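Local coordinates for putative polyprenyl synthetase (PDB 3NF2), which probably makes isoprenoid diphosphates by magnesium-dependent prenyl transfer, as an enzyme of the FPP/GGPP synthase family, at residues R147-K150 and A151-S154; N88-L91 and L92-L96. All blocks are in the same frame, centred on the assembly; numbering follows the deposited sequence.

Contact 1 of 2, residues R147-K150 and A151-S154; sequences RLTK and ASRS
Arg147 opens this turn of helix 139-165 by accepting the backbone N-H of Ala151 on its carbonyl, a rather long bond of 3.3 Å from Ala151 N to Arg147 O. Its side chain turns away to form salt bridges with Glu203, Asp207 and Glu210; a long cation suits a place facing three carboxylates at the start of helix 203-230. Leu148 O takes the N-H of Ser152, while the branched leucine side chain fills the interior against helices 77-98 and 115-134. The carbonyl oxygen of Thr149 takes two donors: Arg153 N at 2.9 Å and Ser152 OG at 2.8 Å. Both come from the same face of the carbonyl plane. Ser152 OG sits between its own backbone N and carbonyl carbon (chi1 67°), which folds the hydroxyl back against the preceding turn. The methyl CG2 of Thr149 passes 4.1 Å from CG of Arg153, and Thr149 OG1 bonds instead to the carbonyl of Thr145, one turn earlier. Beyond that methyl, Arg153 bends at its second and third torsions and ends in a salt bridge from NE to Glu131 of the second subunit. Lys150 O is also shared, but differently: Ser154 N and Ser154 OG, each 3.0 Å from it, arrive from opposite faces. Lys150 itself runs out extended, in a weak, long ion pair with Glu210, and Ala151, having only a methyl, touches Cys190 of helix 173-198. Buried Ser152 thus spends its hydroxyl on a carbonyl of its own helix, a compact way to satisfy a polar group against packed neighbours. The hydroxyl of Ser154 likewise returns to Lys150 O, and the two arginines carry the salt bridges, Arg147 to helix 203-230 and Arg153 to the second subunit.

Contact 2 of 2, residues N88-L91 and L92-L96; sequences NFSL and LHDDL
Four successive i to i+4 bonds, from Leu92 N to Asn88 O through Asp95 N to Leu91 O, carry regular alpha-helix across this stretch, with Asp94 N 2.8 Å from Ser90 O. One turn apart, Phe89 and His93 form an offset edge-to-face pair: the phenyl edge points at the imidazole face, the centroids are 5.2 Å apart and the planes meet at 70°. Phe89 CD2 lies above the imidazole toward its rim, and CE2 comes 3.6 Å from His93 ND1. With CG anti to its carbonyl carbon (chi1 -73°), His93 leans back toward Phe89; its NE2 bonds to Ile119 O of the same chain and its ND1 to Asp123 of the second subunit. With an alanine in place of His93, Ile119 O and that Asp123 would probably each lose a hydrogen bond, and the phenyl edge would lose the ring face it meets. Asp94 and Asp95 begin the DDxxD sequence, the first aspartate-rich motif of this family, which in relatives binds the magnesium ions that hold the allylic diphosphate. Ser90 OG, anti to its backbone N (chi1 -177°), makes a weak 3.2 Å bond to Asp94 OD2; a small side chain suits the spot, since Ser90 also lies against Leu155 of helix 139-165. Asp95 is turned to Arg103, which pairs with it in a salt bridge, and Leu92 sets its aliphatic branches against Leu125 and His38.

From the N terminus the chain reaches contact 2 first, in helix 77-98, passes through the short hairpin of strands 102-103 and 106-107 and helix 115-134, and then enters contact 1 in helix 139-165. Each contact closes no more than a turn of its own helix, so the two stand in series and neither nest nor cross. Their centres are about 15 Å apart. The helices nevertheless run side by side in the all-helical prenyltransferase fold: Asp94 of contact 2 touches Gln159, further along the helix that carries contact 1. Phe126 of helix 115-134 meets Ser152 of contact 1 and stacks on Phe89 of contact 2. Both contacts also border the second subunit.

Contact 1 of 2, residues R147-K150 and A151-S154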
loop_
_atom_site.group_PDB
_atom_site.type_symbol
_atom_site.label_atom_id
_atom_site.label_comp_id
_atom_site.label_asym_id
_atom_site.label_seq_id
_atom_site.Cartn_x
_atom_site.Cartn_y
_atom_site.Cartn_z
ATOM N N ARG A 147 -6.996 8.004 -11.947
ATOM C CA ARG A 147 -6.564 9.299 -11.439
ATOM C C ARG A 147 -6.030 9.177 -10.024
ATOM O O ARG A 147 -5.093 9.877 -9.652
ATOM C CB ARG A 147 -7.732 10.293 -11.426
ATOM C CG ARG A 147 -8.429 10.502 -12.758
ATOM C CD ARG A 147 -7.711 11.503 -13.612
ATOM N NE ARG A 147 -8.219 11.500 -14.979
ATOM C CZ ARG A 147 -7.932 12.429 -15.883
ATOM N NH1 ARG A 147 -7.146 13.449 -15.558
ATOM N NH2 ARG A 147 -8.436 12.341 -17.108
ATOM N N LEU A 148 -6.655 8.304 -9.234
ATOM C CA LEU A 148 -6.249 8.074 -7.850
ATOM C C LEU A 148 -4.878 7.421 -7.823
ATOM O O LEU A 148 -4.036 7.780 -7.005
ATOM C CB LEU A 148 -7.265 7.182 -7.133
ATOM C CG LEU A 148 -7.160 7.099 -5.602
ATOM C CD1 LEU A 148 -7.781 8.321 -4.931
ATOM C CD2 LEU A 148 -7.794 5.830 -5.095
ATOM N N THR A 149 -4.670 6.481 -8.744
ATOM C CA THR A 149 -3.418 5.744 -8.865
ATOM C C THR A 149 -2.242 6.658 -9.227
ATOM O O THR A 149 -1.168 6.525 -8.660
ATOM C CB THR A 149 -3.550 4.594 -9.891
ATOM O OG1 THR A 149 -4.672 3.781 -9.528
ATOM C CG2 THR A 149 -2.264 3.717 -9.939
ATOM N N LYS A 150 -2.466 7.584 -10.153
ATOM C CA LYS A 150 -1.455 8.549 -10.559
ATOM C C LYS A 150 -1.023 9.386 -9.354
ATOM O O LYS A 150 0.177 9.564 -9.115
ATOM C CB LYS A 150 -1.989 9.439 -11.689
ATOM C CG LYS A 150 -1.029 10.560 -12.118
ATOM C CD LYS A 150 -1.582 11.402 -13.260
ATOM C CE LYS A 150 -0.614 12.523 -13.624
ATOM N NZ LYS A 150 -0.791 12.971 -15.031
ATOM N N ALA A 151 -2.008 9.850 -8.582
ATOM C CA ALA A 151 -1.763 10.678 -7.407
ATOM C C ALA A 151 -1.058 9.911 -6.294
ATOM O O ALA A 151 -0.253 10.481 -5.552
ATOM C CB ALA A 151 -3.059 11.237 -6.890
ATOM N N SER A 152 -1.380 8.626 -6.179
ATOM C CA SER A 152 -0.823 7.785 -5.133
ATOM C C SER A 152 0.610 7.417 -5.472
ATOM O O SER A 152 1.461 7.428 -4.589
ATOM C CB SER A 152 -1.676 6.536 -4.927
ATOM O OG SER A 152 -1.595 5.707 -6.069
ATOM N N ARG A 153 0.877 7.123 -6.747
ATOM C CA ARG A 153 2.247 6.837 -7.216
ATOM C C ARG A 153 3.114 8.067 -6.998
ATOM O O ARG A 153 4.300 7.966 -6.640
ATOM C CB ARG A 153 2.285 6.438 -8.700
ATOM C CG ARG A 153 1.497 5.168 -9.056
ATOM C CD ARG A 153 2.194 4.239 -10.053
ATOM N NE ARG A 153 2.799 4.941 -11.186
ATOM C CZ ARG A 153 4.078 4.833 -11.550
ATOM N NH1 ARG A 153 4.909 4.041 -10.882
ATOM N NH2 ARG A 153 4.525 5.514 -12.600
ATOM N N SER A 154 2.492 9.230 -7.182
ATOM C CA SER A 154 3.144 10.513 -6.998
ATOM C C SER A 154 3.529 10.795 -5.554
ATOM O O SER A 154 4.649 11.201 -5.304
ATOM C CB SER A 154 2.267 11.635 -7.543
ATOM O OG SER A 154 2.325 11.655 -8.955
#

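Contact 2 of 2, residues N88-L91 and L92-L96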
loop_
_atom_site.group_PDB
_atom_site.type_symbol
_atom_site.label_atom_id
_atom_site.label_comp_id
_atom_site.label_asym_id
_atom_site.label_seq_id
_atom_site.Cartn_x
_atom_site.Cartn_y
_atom_site.Cartn_z
ATOM N N ASN A 88 -4.597 9.346 4.237
ATOM C CA ASN A 88 -4.301 8.802 5.558
ATOM C C ASN A 88 -3.368 7.584 5.563
ATOM O O ASN A 88 -2.594 7.400 6.503
ATOM C CB ASN A 88 -5.593 8.543 6.319
ATOM C CG ASN A 88 -6.249 9.829 6.775
ATOM O OD1 ASN A 88 -5.874 10.407 7.805
ATOM N ND2 ASN A 88 -7.225 10.293 6.010
ATOM N N PHE A 89 -3.434 6.788 4.497
ATOM C CA PHE A 89 -2.456 5.729 4.212
ATOM C C PHE A 89 -1.071 6.335 4.115
ATOM O O PHE A 89 -0.105 5.810 4.667
ATOM C CB PHE A 89 -2.854 4.990 2.911
ATOM C CG PHE A 89 -1.707 4.728 1.938
ATOM C CD1 PHE A 89 -1.577 5.491 0.778
ATOM C CD2 PHE A 89 -0.796 3.688 2.153
ATOM C CE1 PHE A 89 -0.537 5.255 -0.140
ATOM C CE2 PHE A 89 0.244 3.436 1.239
ATOM C CZ PHE A 89 0.377 4.226 0.095
ATOM N N SER A 90 -0.992 7.465 3.424
ATOM C CA SER A 90 0.248 8.187 3.271
ATOM C C SER A 90 0.774 8.666 4.632
ATOM O O SER A 90 1.947 8.489 4.917
ATOM C CB SER A 90 0.051 9.344 2.294
ATOM O OG SER A 90 1.257 10.038 2.068
ATOM N N LEU A 91 -0.095 9.205 5.484
ATOM C CA LEU A 91 0.323 9.677 6.804
ATOM C C LEU A 91 0.857 8.553 7.684
ATOM O O LEU A 91 1.931 8.676 8.278
ATOM C CB LEU A 91 -0.834 10.363 7.540
ATOM C CG LEU A 91 -1.475 11.634 6.992
ATOM C CD1 LEU A 91 -2.490 12.161 8.005
ATOM C CD2 LEU A 91 -0.417 12.692 6.678
ATOM N N LEU A 92 0.089 7.469 7.765
ATOM C CA LEU A 92 0.428 6.314 8.587
ATOM C C LEU A 92 1.823 5.791 8.267
ATOM O O LEU A 92 2.635 5.584 9.160
ATOM C CB LEU A 92 -0.608 5.203 8.387
ATOM C CG LEU A 92 -1.933 5.370 9.134
ATOM C CD1 LEU A 92 -3.012 4.514 8.513
ATOM C CD2 LEU A 92 -1.775 5.034 10.602
ATOM N N HIS A 93 2.088 5.613 6.979
ATOM C CA HIS A 93 3.374 5.129 6.509
ATOM C C HIS A 93 4.479 6.172 6.585
ATOM O O HIS A 93 5.585 5.851 7.023
ATOM C CB HIS A 93 3.243 4.595 5.082
ATOM C CG HIS A 93 2.528 3.285 4.998
ATOM N ND1 HIS A 93 2.509 2.525 3.849
ATOM C CD2 HIS A 93 1.823 2.590 5.922
ATOM C CE1 HIS A 93 1.812 1.426 4.067
ATOM N NE2 HIS A 93 1.384 1.443 5.315
ATOM N N ASP A 94 4.191 7.408 6.165
ATOM C CA ASP A 94 5.202 8.477 6.247
ATOM C C ASP A 94 5.667 8.730 7.678
ATOM O O ASP A 94 6.859 8.889 7.908
ATOM C CB ASP A 94 4.737 9.784 5.606
ATOM C CG ASP A 94 4.538 9.673 4.101
ATOM O OD1 ASP A 94 4.844 8.610 3.513
ATOM O OD2 ASP A 94 4.044 10.656 3.507
ATOM N N ASP A 95 4.737 8.734 8.630
ATOM C CA ASP A 95 5.084 8.942 10.042
ATOM C C ASP A 95 6.015 7.863 10.573
ATOM O O ASP A 95 6.929 8.155 11.351
ATOM C CB ASP A 95 3.835 9.014 10.922
ATOM C CG ASP A 95 3.087 10.342 10.787
ATOM O OD1 ASP A 95 3.638 11.305 10.213
ATOM O OD2 ASP A 95 1.935 10.420 11.269
ATOM N N LEU A 96 5.786 6.623 10.143
ATOM C CA LEU A 96 6.624 5.520 10.559
ATOM C C LEU A 96 8.005 5.633 9.926
ATOM O O LEU A 96 9.025 5.499 10.616
ATOM C CB LEU A 96 5.971 4.181 10.217
ATOM C CG LEU A 96 6.775 2.914 10.541
ATOM C CD1 LEU A 96 7.330 2.880 11.994
ATOM C CD2 LEU A 96 5.907 1.719 10.284
#